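Local structure of peroxiredoxin (Mycobacterium tuberculosis, 5EPF) at residues Asp17-Asp22 with Pro27-Val32; Val40-Pro45 with Cys57-Leu62; Val122-Phe127 with Asp146-Lys151. The protein reduces hydrogen peroxide and organic hydroperoxides to water and alcohols through a reactive thiol, protecting the cell against oxidative stress. One frame throughout, in Å; residues are numbered along the deposited sequence. Where two conformers were deposited one is given.

Contact 1. Residues Asp17-Asp22 with Pro27-Val32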
loop_
_atom_site.group_PDB
_atom_site.type_symbol
_atom_site.label_atom_id
_atom_site.label_comp_id
_atom_site.label_asym_id
_atom_site.label_seq_id
_atom_site.Cartn_x
_atom_site.Cartn_y
_atom_site.Cartn_z
ATOM N N ASP A 17 4.434 10.882 -8.719
ATOM C CA ASP A 17 3.087 11.070 -8.197
ATOM C C ASP A 17 2.101 10.294 -9.062
ATOM O O ASP A 17 2.351 10.037 -10.238
ATOM C CB ASP A 17 2.773 12.575 -8.191
ATOM C CG ASP A 17 1.642 12.947 -7.257
ATOM O OD1 ASP A 17 1.180 12.099 -6.461
ATOM O OD2 ASP A 17 1.207 14.122 -7.311
ATOM N N PHE A 18 0.981 9.901 -8.465
ATOM C CA PHE A 18 -0.058 9.172 -9.189
ATOM C C PHE A 18 -1.398 9.443 -8.529
ATOM O O PHE A 18 -1.465 9.892 -7.382
ATOM C CB PHE A 18 0.205 7.646 -9.249
ATOM C CG PHE A 18 0.155 6.952 -7.896
ATOM C CD1 PHE A 18 -1.061 6.559 -7.348
ATOM C CD2 PHE A 18 1.312 6.684 -7.182
ATOM C CE1 PHE A 18 -1.107 5.917 -6.107
ATOM C CE2 PHE A 18 1.262 6.031 -5.956
ATOM C CZ PHE A 18 0.057 5.654 -5.416
ATOM N N GLU A 19 -2.471 9.080 -9.252
ATOM C CA GLU A 19 -3.849 9.197 -8.781
ATOM C C GLU A 19 -4.599 7.911 -9.075
ATOM O O GLU A 19 -4.487 7.350 -10.168
ATOM C CB GLU A 19 -4.602 10.346 -9.477
ATOM C CG GLU A 19 -4.141 11.732 -9.074
ATOM C CD GLU A 19 -4.998 12.822 -9.697
ATOM O OE1 GLU A 19 -5.916 12.506 -10.496
ATOM O OE2 GLU A 19 -4.760 14.003 -9.379
ATOM N N LEU A 20 -5.376 7.455 -8.093
ATOM C CA LEU A 20 -6.248 6.290 -8.239
ATOM C C LEU A 20 -7.458 6.481 -7.340
ATOM O O LEU A 20 -7.356 7.158 -6.313
ATOM C CB LEU A 20 -5.548 4.997 -7.791
ATOM C CG LEU A 20 -4.450 4.453 -8.701
ATOM C CD1 LEU A 20 -3.828 3.243 -8.042
ATOM C CD2 LEU A 20 -4.961 4.113 -10.093
ATOM N N PRO A 21 -8.592 5.847 -7.655
ATOM C CA PRO A 21 -9.756 5.929 -6.762
ATOM C C PRO A 21 -9.624 5.046 -5.525
ATOM O O PRO A 21 -9.093 3.932 -5.583
ATOM C CB PRO A 21 -10.903 5.427 -7.644
ATOM C CG PRO A 21 -10.237 4.465 -8.593
ATOM C CD PRO A 21 -8.863 5.063 -8.873
ATOM N N ASP A 22 -10.140 5.551 -4.403
ATOM C CA ASP A 22 -10.235 4.776 -3.173
ATOM C C ASP A 22 -11.513 3.934 -3.183
ATOM O O ASP A 22 -12.216 3.846 -4.198
ATOM C CB ASP A 22 -10.089 5.674 -1.935
ATOM C CG ASP A 22 -11.260 6.643 -1.739
ATOM O OD1 ASP A 22 -12.345 6.460 -2.364
ATOM O OD2 ASP A 22 -11.126 7.578 -0.914
ATOM N N PRO A 27 -11.114 9.950 -6.310
ATOM C CA PRO A 27 -9.699 10.028 -6.690
ATOM C C PRO A 27 -8.838 10.477 -5.520
ATOM O O PRO A 27 -9.163 11.439 -4.813
ATOM C CB PRO A 27 -9.692 11.073 -7.810
ATOM C CG PRO A 27 -11.051 10.964 -8.404
ATOM C CD PRO A 27 -11.960 10.733 -7.225
ATOM N N ARG A 28 -7.729 9.773 -5.320
ATOM C CA ARG A 28 -6.739 10.108 -4.313
ATOM C C ARG A 28 -5.387 10.244 -5.000
ATOM O O ARG A 28 -5.076 9.508 -5.945
ATOM C CB ARG A 28 -6.645 9.005 -3.267
ATOM C CG ARG A 28 -7.990 8.614 -2.634
ATOM C CD ARG A 28 -8.673 9.786 -1.942
ATOM N NE ARG A 28 -8.012 10.216 -0.709
ATOM C CZ ARG A 28 -8.202 9.671 0.489
ATOM N NH1 ARG A 28 -9.032 8.644 0.636
ATOM N NH2 ARG A 28 -7.554 10.155 1.541
ATOM N N ARG A 29 -4.567 11.161 -4.512
ATOM C CA ARG A 29 -3.296 11.486 -5.146
ATOM C C ARG A 29 -2.176 11.268 -4.141
ATOM O O ARG A 29 -2.271 11.726 -2.995
ATOM C CB ARG A 29 -3.313 12.942 -5.613
ATOM C CG ARG A 29 -2.096 13.369 -6.420
ATOM C CD ARG A 29 -2.203 14.828 -6.913
ATOM N NE ARG A 29 -3.539 15.111 -7.443
ATOM C CZ ARG A 29 -4.298 16.157 -7.116
ATOM N NH1 ARG A 29 -3.855 17.093 -6.280
ATOM N NH2 ARG A 29 -5.500 16.281 -7.656
ATOM N N LEU A 30 -1.107 10.577 -4.565
ATOM C CA LEU A 30 -0.009 10.285 -3.640
ATOM C C LEU A 30 0.500 11.540 -2.940
ATOM O O LEU A 30 0.692 11.540 -1.721
ATOM C CB LEU A 30 1.126 9.554 -4.361
ATOM C CG LEU A 30 2.323 9.234 -3.453
ATOM C CD1 LEU A 30 1.968 8.248 -2.338
ATOM C CD2 LEU A 30 3.509 8.736 -4.258
ATOM N N SER A 31 0.725 12.617 -3.694
ATOM C CA SER A 31 1.271 13.835 -3.089
ATOM C C SER A 31 0.328 14.435 -2.039
ATOM O O SER A 31 0.791 15.045 -1.064
ATOM C CB SER A 31 1.599 14.842 -4.186
ATOM O OG SER A 31 0.436 15.140 -4.943
ATOM N N VAL A 32 -0.982 14.258 -2.197
ATOM C CA VAL A 32 -1.920 14.717 -1.178
ATOM C C VAL A 32 -1.976 13.728 -0.018
ATOM O O VAL A 32 -2.065 14.134 1.153
ATOM C CB VAL A 32 -3.310 15.004 -1.778
ATOM C CG1 VAL A 32 -4.268 15.453 -0.692
ATOM C CG2 VAL A 32 -3.211 16.033 -2.899
#

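Contact 2. Residues Val40-Pro45 with Cys57-Leu62. With SO4 (sulfate ion), chain B.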
loop_
_atom_site.group_PDB
_atom_site.type_symbol
_atom_site.label_atom_id
_atom_site.label_comp_id
_atom_site.label_asym_id
_atom_site.label_seq_id
_atom_site.Cartn_x
_atom_site.Cartn_y
_atom_site.Cartn_z
ATOM N N VAL A 40 2.817 4.442 3.907
ATOM C CA VAL A 40 3.193 3.046 3.732
ATOM C C VAL A 40 2.208 2.465 2.716
ATOM O O VAL A 40 1.031 2.228 3.033
ATOM C CB VAL A 40 3.163 2.280 5.058
ATOM C CG1 VAL A 40 3.615 0.837 4.828
ATOM C CG2 VAL A 40 4.044 2.961 6.087
ATOM N N LEU A 41 2.688 2.268 1.481
ATOM C CA LEU A 41 1.868 1.854 0.343
ATOM C C LEU A 41 2.077 0.354 0.169
ATOM O O LEU A 41 3.168 -0.080 -0.215
ATOM C CB LEU A 41 2.295 2.605 -0.925
ATOM C CG LEU A 41 1.466 2.322 -2.181
ATOM C CD1 LEU A 41 0.017 2.810 -2.006
ATOM C CD2 LEU A 41 2.131 2.962 -3.402
ATOM N N PHE A 42 1.065 -0.442 0.504
ATOM C CA PHE A 42 1.220 -1.890 0.520
ATOM C C PHE A 42 0.407 -2.512 -0.607
ATOM O O PHE A 42 -0.831 -2.470 -0.588
ATOM C CB PHE A 42 0.989 -2.518 1.905
ATOM C CG PHE A 42 -0.441 -2.491 2.451
ATOM C CD1 PHE A 42 -1.270 -3.607 2.323
ATOM C CD2 PHE A 42 -0.909 -1.412 3.192
ATOM C CE1 PHE A 42 -2.549 -3.619 2.867
ATOM C CE2 PHE A 42 -2.204 -1.418 3.740
ATOM C CZ PHE A 42 -3.000 -2.530 3.586
ATOM N N PHE A 43 1.114 -3.073 -1.594
ATOM C CA PHE A 43 0.490 -3.785 -2.706
ATOM C C PHE A 43 0.191 -5.209 -2.250
ATOM O O PHE A 43 1.082 -5.924 -1.768
ATOM C CB PHE A 43 1.460 -3.873 -3.883
ATOM C CG PHE A 43 1.604 -2.612 -4.683
ATOM C CD1 PHE A 43 0.850 -2.397 -5.829
ATOM C CD2 PHE A 43 2.544 -1.660 -4.313
ATOM C CE1 PHE A 43 1.013 -1.221 -6.576
ATOM C CE2 PHE A 43 2.735 -0.507 -5.051
ATOM C CZ PHE A 43 1.963 -0.284 -6.188
ATOM N N TYR A 44 -1.046 -5.641 -2.455
ATOM C CA TYR A 44 -1.415 -7.012 -2.131
ATOM C C TYR A 44 -2.075 -7.673 -3.332
ATOM O O TYR A 44 -2.750 -7.002 -4.122
ATOM C CB TYR A 44 -2.334 -7.099 -0.897
ATOM C CG TYR A 44 -3.588 -6.239 -0.959
ATOM C CD1 TYR A 44 -4.752 -6.699 -1.578
ATOM C CD2 TYR A 44 -3.615 -4.976 -0.360
ATOM C CE1 TYR A 44 -5.909 -5.909 -1.608
ATOM C CE2 TYR A 44 -4.749 -4.195 -0.397
ATOM C CZ TYR A 44 -5.889 -4.666 -1.009
ATOM O OH TYR A 44 -7.003 -3.874 -1.017
ATOM N N PRO A 45 -1.889 -8.987 -3.504
ATOM C CA PRO A 45 -2.403 -9.622 -4.739
ATOM C C PRO A 45 -3.914 -9.573 -4.889
ATOM O O PRO A 45 -4.417 -9.298 -5.984
ATOM C CB PRO A 45 -1.857 -11.065 -4.670
ATOM C CG PRO A 45 -0.767 -11.051 -3.664
ATOM C CD PRO A 45 -0.934 -9.851 -2.779
ATOM N N CYS A 57 -5.279 -6.610 7.976
ATOM C CA CYS A 57 -5.780 -6.481 9.339
ATOM C C CYS A 57 -4.666 -6.139 10.323
ATOM O O CYS A 57 -4.922 -5.481 11.339
ATOM C CB CYS A 57 -6.511 -7.754 9.766
ATOM S SG CYS A 57 -8.138 -7.935 8.991
ATOM N N HIS A 58 -3.433 -6.585 10.056
ATOM C CA HIS A 58 -2.320 -6.178 10.906
ATOM C C HIS A 58 -2.049 -4.684 10.758
ATOM O O HIS A 58 -1.858 -3.987 11.762
ATOM C CB HIS A 58 -1.090 -7.036 10.597
ATOM C CG HIS A 58 0.010 -6.905 11.605
ATOM N ND1 HIS A 58 -0.191 -7.061 12.957
ATOM C CD2 HIS A 58 1.329 -6.637 11.451
ATOM C CE1 HIS A 58 0.958 -6.905 13.594
ATOM N NE2 HIS A 58 1.895 -6.642 12.703
ATOM N N PHE A 59 -2.098 -4.161 9.522
ATOM C CA PHE A 59 -2.048 -2.711 9.333
ATOM C C PHE A 59 -3.175 -2.013 10.084
ATOM O O PHE A 59 -2.947 -0.986 10.740
ATOM C CB PHE A 59 -2.119 -2.351 7.852
ATOM C CG PHE A 59 -0.782 -2.368 7.152
ATOM C CD1 PHE A 59 0.153 -1.366 7.382
ATOM C CD2 PHE A 59 -0.451 -3.381 6.254
ATOM C CE1 PHE A 59 1.383 -1.377 6.734
ATOM C CE2 PHE A 59 0.779 -3.402 5.607
ATOM C CZ PHE A 59 1.705 -2.383 5.857
ATOM N N ARG A 60 -4.397 -2.554 10.001
ATOM C CA ARG A 60 -5.532 -1.972 10.711
ATOM C C ARG A 60 -5.253 -1.891 12.203
ATOM O O ARG A 60 -5.473 -0.851 12.841
ATOM C CB ARG A 60 -6.767 -2.846 10.484
ATOM C CG ARG A 60 -8.016 -2.376 11.255
ATOM C CD ARG A 60 -9.065 -3.485 11.290
ATOM N NE ARG A 60 -8.567 -4.643 12.022
ATOM C CZ ARG A 60 -9.119 -5.854 12.003
ATOM N NH1 ARG A 60 -10.205 -6.093 11.272
ATOM N NH2 ARG A 60 -8.573 -6.834 12.708
ATOM N N ASP A 61 -4.772 -2.999 12.782
ATOM C CA ASP A 61 -4.602 -3.104 14.221
ATOM C C ASP A 61 -3.505 -2.189 14.729
ATOM O O ASP A 61 -3.459 -1.913 15.931
ATOM C CB ASP A 61 -4.245 -4.544 14.599
ATOM C CG ASP A 61 -5.367 -5.536 14.363
ATOM O OD1 ASP A 61 -6.542 -5.135 14.193
ATOM O OD2 ASP A 61 -5.071 -6.760 14.383
ATOM N N LEU A 62 -2.607 -1.730 13.853
ATOM C CA LEU A 62 -1.514 -0.842 14.235
ATOM C C LEU A 62 -1.836 0.633 13.995
ATOM O O LEU A 62 -0.912 1.454 13.898
ATOM C CB LEU A 62 -0.225 -1.261 13.526
ATOM C CG LEU A 62 0.396 -2.562 14.035
ATOM C CD1 LEU A 62 1.498 -3.031 13.075
ATOM C CD2 LEU A 62 0.944 -2.391 15.442
HETATM S S SO4 B . -11.459 -9.524 12.250
HETATM O O1 SO4 B . -11.588 -8.759 11.018
HETATM O O2 SO4 B . -11.338 -10.967 11.949
HETATM O O3 SO4 B . -10.276 -9.100 13.004
HETATM O O4 SO4 B . -12.660 -9.338 13.069
#

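Contact 3. Residues Val122-Phe127 with Asp146-Lys151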
loop_
_atom_site.group_PDB
_atom_site.type_symbol
_atom_site.label_atom_id
_atom_site.label_comp_id
_atom_site.label_asym_id
_atom_site.label_seq_id
_atom_site.Cartn_x
_atom_site.Cartn_y
_atom_site.Cartn_z
ATOM N N VAL A 122 -0.980 -8.467 -8.468
ATOM C CA VAL A 122 0.350 -7.874 -8.279
ATOM C C VAL A 122 1.208 -8.765 -7.394
ATOM O O VAL A 122 0.715 -9.614 -6.641
ATOM C CB VAL A 122 0.249 -6.464 -7.677
ATOM C CG1 VAL A 122 -0.452 -5.519 -8.640
ATOM C CG2 VAL A 122 -0.429 -6.485 -6.300
ATOM N N LYS A 123 2.517 -8.534 -7.460
ATOM C CA LYS A 123 3.452 -9.156 -6.535
ATOM C C LYS A 123 3.392 -8.404 -5.201
ATOM O O LYS A 123 3.483 -7.177 -5.172
ATOM C CB LYS A 123 4.857 -9.065 -7.141
ATOM C CG LYS A 123 5.968 -9.707 -6.351
ATOM C CD LYS A 123 7.289 -9.662 -7.125
ATOM C CE LYS A 123 8.374 -10.406 -6.387
ATOM N NZ LYS A 123 9.620 -10.482 -7.205
ATOM N N ARG A 124 3.221 -9.136 -4.098
ATOM C CA ARG A 124 3.038 -8.541 -2.770
ATOM C C ARG A 124 4.284 -7.773 -2.331
ATOM O O ARG A 124 5.336 -8.374 -2.105
ATOM C CB ARG A 124 2.719 -9.630 -1.743
ATOM C CG ARG A 124 2.365 -9.074 -0.373
ATOM C CD ARG A 124 2.114 -10.126 0.726
ATOM N NE ARG A 124 1.211 -11.212 0.326
ATOM C CZ ARG A 124 -0.117 -11.205 0.447
ATOM N NH1 ARG A 124 -0.751 -10.160 0.968
ATOM N NH2 ARG A 124 -0.829 -12.259 0.049
ATOM N N THR A 125 4.182 -6.454 -2.195
ATOM C CA THR A 125 5.342 -5.597 -1.975
ATOM C C THR A 125 4.872 -4.339 -1.273
ATOM O O THR A 125 3.837 -3.783 -1.648
ATOM C CB THR A 125 5.984 -5.186 -3.314
ATOM O OG1 THR A 125 6.021 -6.296 -4.222
ATOM C CG2 THR A 125 7.378 -4.666 -3.113
ATOM N N THR A 126 5.636 -3.881 -0.281
ATOM C CA THR A 126 5.312 -2.663 0.453
ATOM C C THR A 126 6.412 -1.632 0.299
ATOM O O THR A 126 7.602 -1.951 0.444
ATOM C CB THR A 126 5.081 -2.988 1.926
ATOM O OG1 THR A 126 3.996 -3.923 2.015
ATOM C CG2 THR A 126 4.769 -1.749 2.749
ATOM N N PHE A 127 6.006 -0.391 0.036
ATOM C CA PHE A 127 6.934 0.727 -0.118
ATOM C C PHE A 127 6.647 1.755 0.964
ATOM O O PHE A 127 5.518 2.249 1.070
ATOM C CB PHE A 127 6.762 1.357 -1.504
ATOM C CG PHE A 127 7.047 0.390 -2.622
ATOM C CD1 PHE A 127 8.326 0.243 -3.138
ATOM C CD2 PHE A 127 6.033 -0.423 -3.126
ATOM C CE1 PHE A 127 8.609 -0.677 -4.132
ATOM C CE2 PHE A 127 6.301 -1.357 -4.139
ATOM C CZ PHE A 127 7.593 -1.468 -4.634
ATOM N N ASP A 146 2.844 -10.280 8.540
ATOM C CA ASP A 146 2.958 -9.235 9.557
ATOM C C ASP A 146 4.170 -8.350 9.313
ATOM O O ASP A 146 4.168 -7.176 9.710
ATOM C CB ASP A 146 3.062 -9.813 10.976
ATOM C CG ASP A 146 1.750 -10.374 11.501
ATOM O OD1 ASP A 146 0.689 -10.160 10.901
ATOM O OD2 ASP A 146 1.800 -11.043 12.559
ATOM N N ALA A 147 5.206 -8.891 8.657
ATOM C CA ALA A 147 6.460 -8.159 8.481
ATOM C C ALA A 147 6.264 -6.891 7.663
ATOM O O ALA A 147 7.028 -5.935 7.806
ATOM C CB ALA A 147 7.511 -9.050 7.818
ATOM N N HIS A 148 5.264 -6.853 6.786
ATOM C CA HIS A 148 5.025 -5.640 6.008
ATOM C C HIS A 148 4.770 -4.442 6.913
ATOM O O HIS A 148 5.480 -3.434 6.832
ATOM C CB HIS A 148 3.904 -5.886 5.005
ATOM C CG HIS A 148 4.321 -6.793 3.905
ATOM N ND1 HIS A 148 4.884 -6.331 2.730
ATOM C CD2 HIS A 148 4.335 -8.146 3.829
ATOM C CE1 HIS A 148 5.187 -7.363 1.963
ATOM N NE2 HIS A 148 4.877 -8.475 2.613
ATOM N N ALA A 149 3.817 -4.556 7.834
ATOM C CA ALA A 149 3.576 -3.445 8.744
ATOM C C ALA A 149 4.685 -3.333 9.787
ATOM O O ALA A 149 5.085 -2.222 10.146
ATOM C CB ALA A 149 2.208 -3.553 9.402
ATOM N N ASP A 150 5.219 -4.466 10.265
ATOM C CA ASP A 150 6.205 -4.403 11.344
ATOM C C ASP A 150 7.490 -3.725 10.877
ATOM O O ASP A 150 8.045 -2.869 11.577
ATOM C CB ASP A 150 6.528 -5.809 11.866
ATOM C CG ASP A 150 5.348 -6.470 12.582
ATOM O OD1 ASP A 150 4.407 -5.770 13.008
ATOM O OD2 ASP A 150 5.360 -7.717 12.703
ATOM N N LYS A 151 7.998 -4.115 9.705
ATOM C CA LYS A 151 9.227 -3.501 9.205
ATOM C C LYS A 151 9.001 -2.048 8.836
ATOM O O LYS A 151 9.862 -1.203 9.088
ATOM C CB LYS A 151 9.790 -4.277 8.011
ATOM C CG LYS A 151 10.368 -5.606 8.392
ATOM C CD LYS A 151 10.608 -6.499 7.192
ATOM C CE LYS A 151 11.621 -5.937 6.196
ATOM N NZ LYS A 151 12.988 -5.885 6.758
#

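Contact 1. Residues Asp17-Asp22 with Pro27-Val32
L30 lies over one face of the F18 ring. L30 CB sits 4.1 Å from the F18 ring centroid, toward the rim, in a CH-pi contact. L30 CD2 packs on F18 CE2 at 3.9 Å. F18 CG stands between the backbone N and the carbonyl carbon (chi1 65°), which brings the ring up to L30. L30 N also bonds to F18 O at 2.9 Å. D17 receives S31 with both carboxylate oxygens. D17 OD1 accepts the backbone N-H of S31 from above the carboxylate plane. D17 OD2 takes the S31 OG hydroxyl at 2.7 Å on the syn side, tilted out of the carboxylate plane. The segments form a beta hairpin, strands 19-21 and 27-29, that leads into helix 30-33, with R29 at the N-cap position. L20 and R28 are its hydrogen-bonded pair: L20 N meets R28 O at 3.0 Å, and R28 N meets L20 O at 2.8 Å. E19 with R29 and P21 with P27 are non-hydrogen-bonded pairs. R28 NH1 makes a salt bridge to the anti lone pair of D22 OD2 at 2.8 Å, with carboxylate and guanidinium planes at 89°. D22 OD1 bonds to T24 and T26 in the turn. In one of two conformers E19 lies alongside R29, whose NE and NH2 turn to E19 OE2 in a salt bridge of doubtful detail. F18 and L20 pack on V105 and L98.

Contact 2. Residues Val40-Pro45 with Cys57-Leu62
F42 and F59 form an offset stack. Their centroids are 4.1 Å apart and their planes differ by 10°. F59 CD2 lies over the centre of the F42 ring, and F59 CE2 reaches F42 CG at 3.5 Å. F42 CG stands between its backbone N and carbonyl carbon (chi1 69°), which turns the ring from the strand toward F59. The contact of V40 with the F59 ring is smaller. V40 CG1 touches F59 CE1 at 3.7 Å. These buried residues join strand 39-43 to helix 50-61 of a thioredoxin-like fold, the peroxiredoxin core. The same helix carries C52, the likely peroxidatic cysteine, whose side chain is about 7 Å from that of F42. C57, its probable redox-active disulfide partner, is not bonded to it here. The polar groups lie on another side of the helix from F59. Within the helix, R60 makes a side-on salt bridge to D61, NE and NH2 both meeting OD1 from the same face of the carboxylate. R60 NH1 meets sulfate O1 at 3.0 Å, and R60 NH2 meets sulfate O3 at 2.9 Å. R91 and R92 also bind this ion, which probably came from the crystallisation liquor.

Contact 3. Residues Val122-Phe127 with Asp146-Lys151
H148 and T126 are joined by a hydrogen bond. H148 ND1 donates to T126 OG1 at 2.7 Å. The hydroxyl is tilted 26° from the imidazole plane, so it meets the ring near its edge rather than over a face. T126 OG1 lies beside its own backbone N (chi1 -60°), and this turns the hydroxyl to the ring. The bond serves a buried ring nitrogen and a buried hydroxyl, and it should limit rotation of the imidazole. The other contacts with H148 are van der Waals. R124 crosses H148 at about a right angle. R124 CD is 3.7 Å from H148 NE2, and R124 CG 3.9 Å. The arm of R124 does the touching. Its polar end is separate: the chain bends at chi3, and the guanidinium turns to E55, where R124 NH1 makes a salt bridge. R124 also touches C52, the likely peroxidatic cysteine, at about 3 Å between side chains. This is consistent with the arginine that peroxiredoxins keep beside that thiol. At the start of the strand, T125 OG1 bonds back to K123 O in the preceding loop at 2.8 Å, from above the carbonyl plane. T125 points to the other side of the strand from T126. The contact joins strand 125-129 to helix 145-158, which packs on the sheet. Strand 39-43 lies on one side of strand 125-129 and strand 135-139 on the other, and H148 also touches I139 on the latter. Helix 50-61 lies next to helix 145-158, with E55 against H148 and F59 against A149.

How the contacts relate
Contacts 2 and 3 are buried and their centres are about 7 Å apart. Each joins a helix to the same central sheet, through neighbouring strands 39-43 and 125-129. F43 N meets T125 O between these strands, a probable hydrogen bond, and H58 NE2 probably bonds D150 OD1 between the helices. Contact 2 relies on aromatic stacking, contact 3 on one polar bond with aliphatic packing beside the likely active-site cysteine. Contact 1 is only partly buried. It is a separate two-stranded hairpin, held by backbone bonds, polar and charged side chains and one CH-pi contact. Its centre is about 17 Å from that of contact 2, yet F18 CZ packs on L41 CD2 at 4.0 Å. Contact 3 does not touch contact 1.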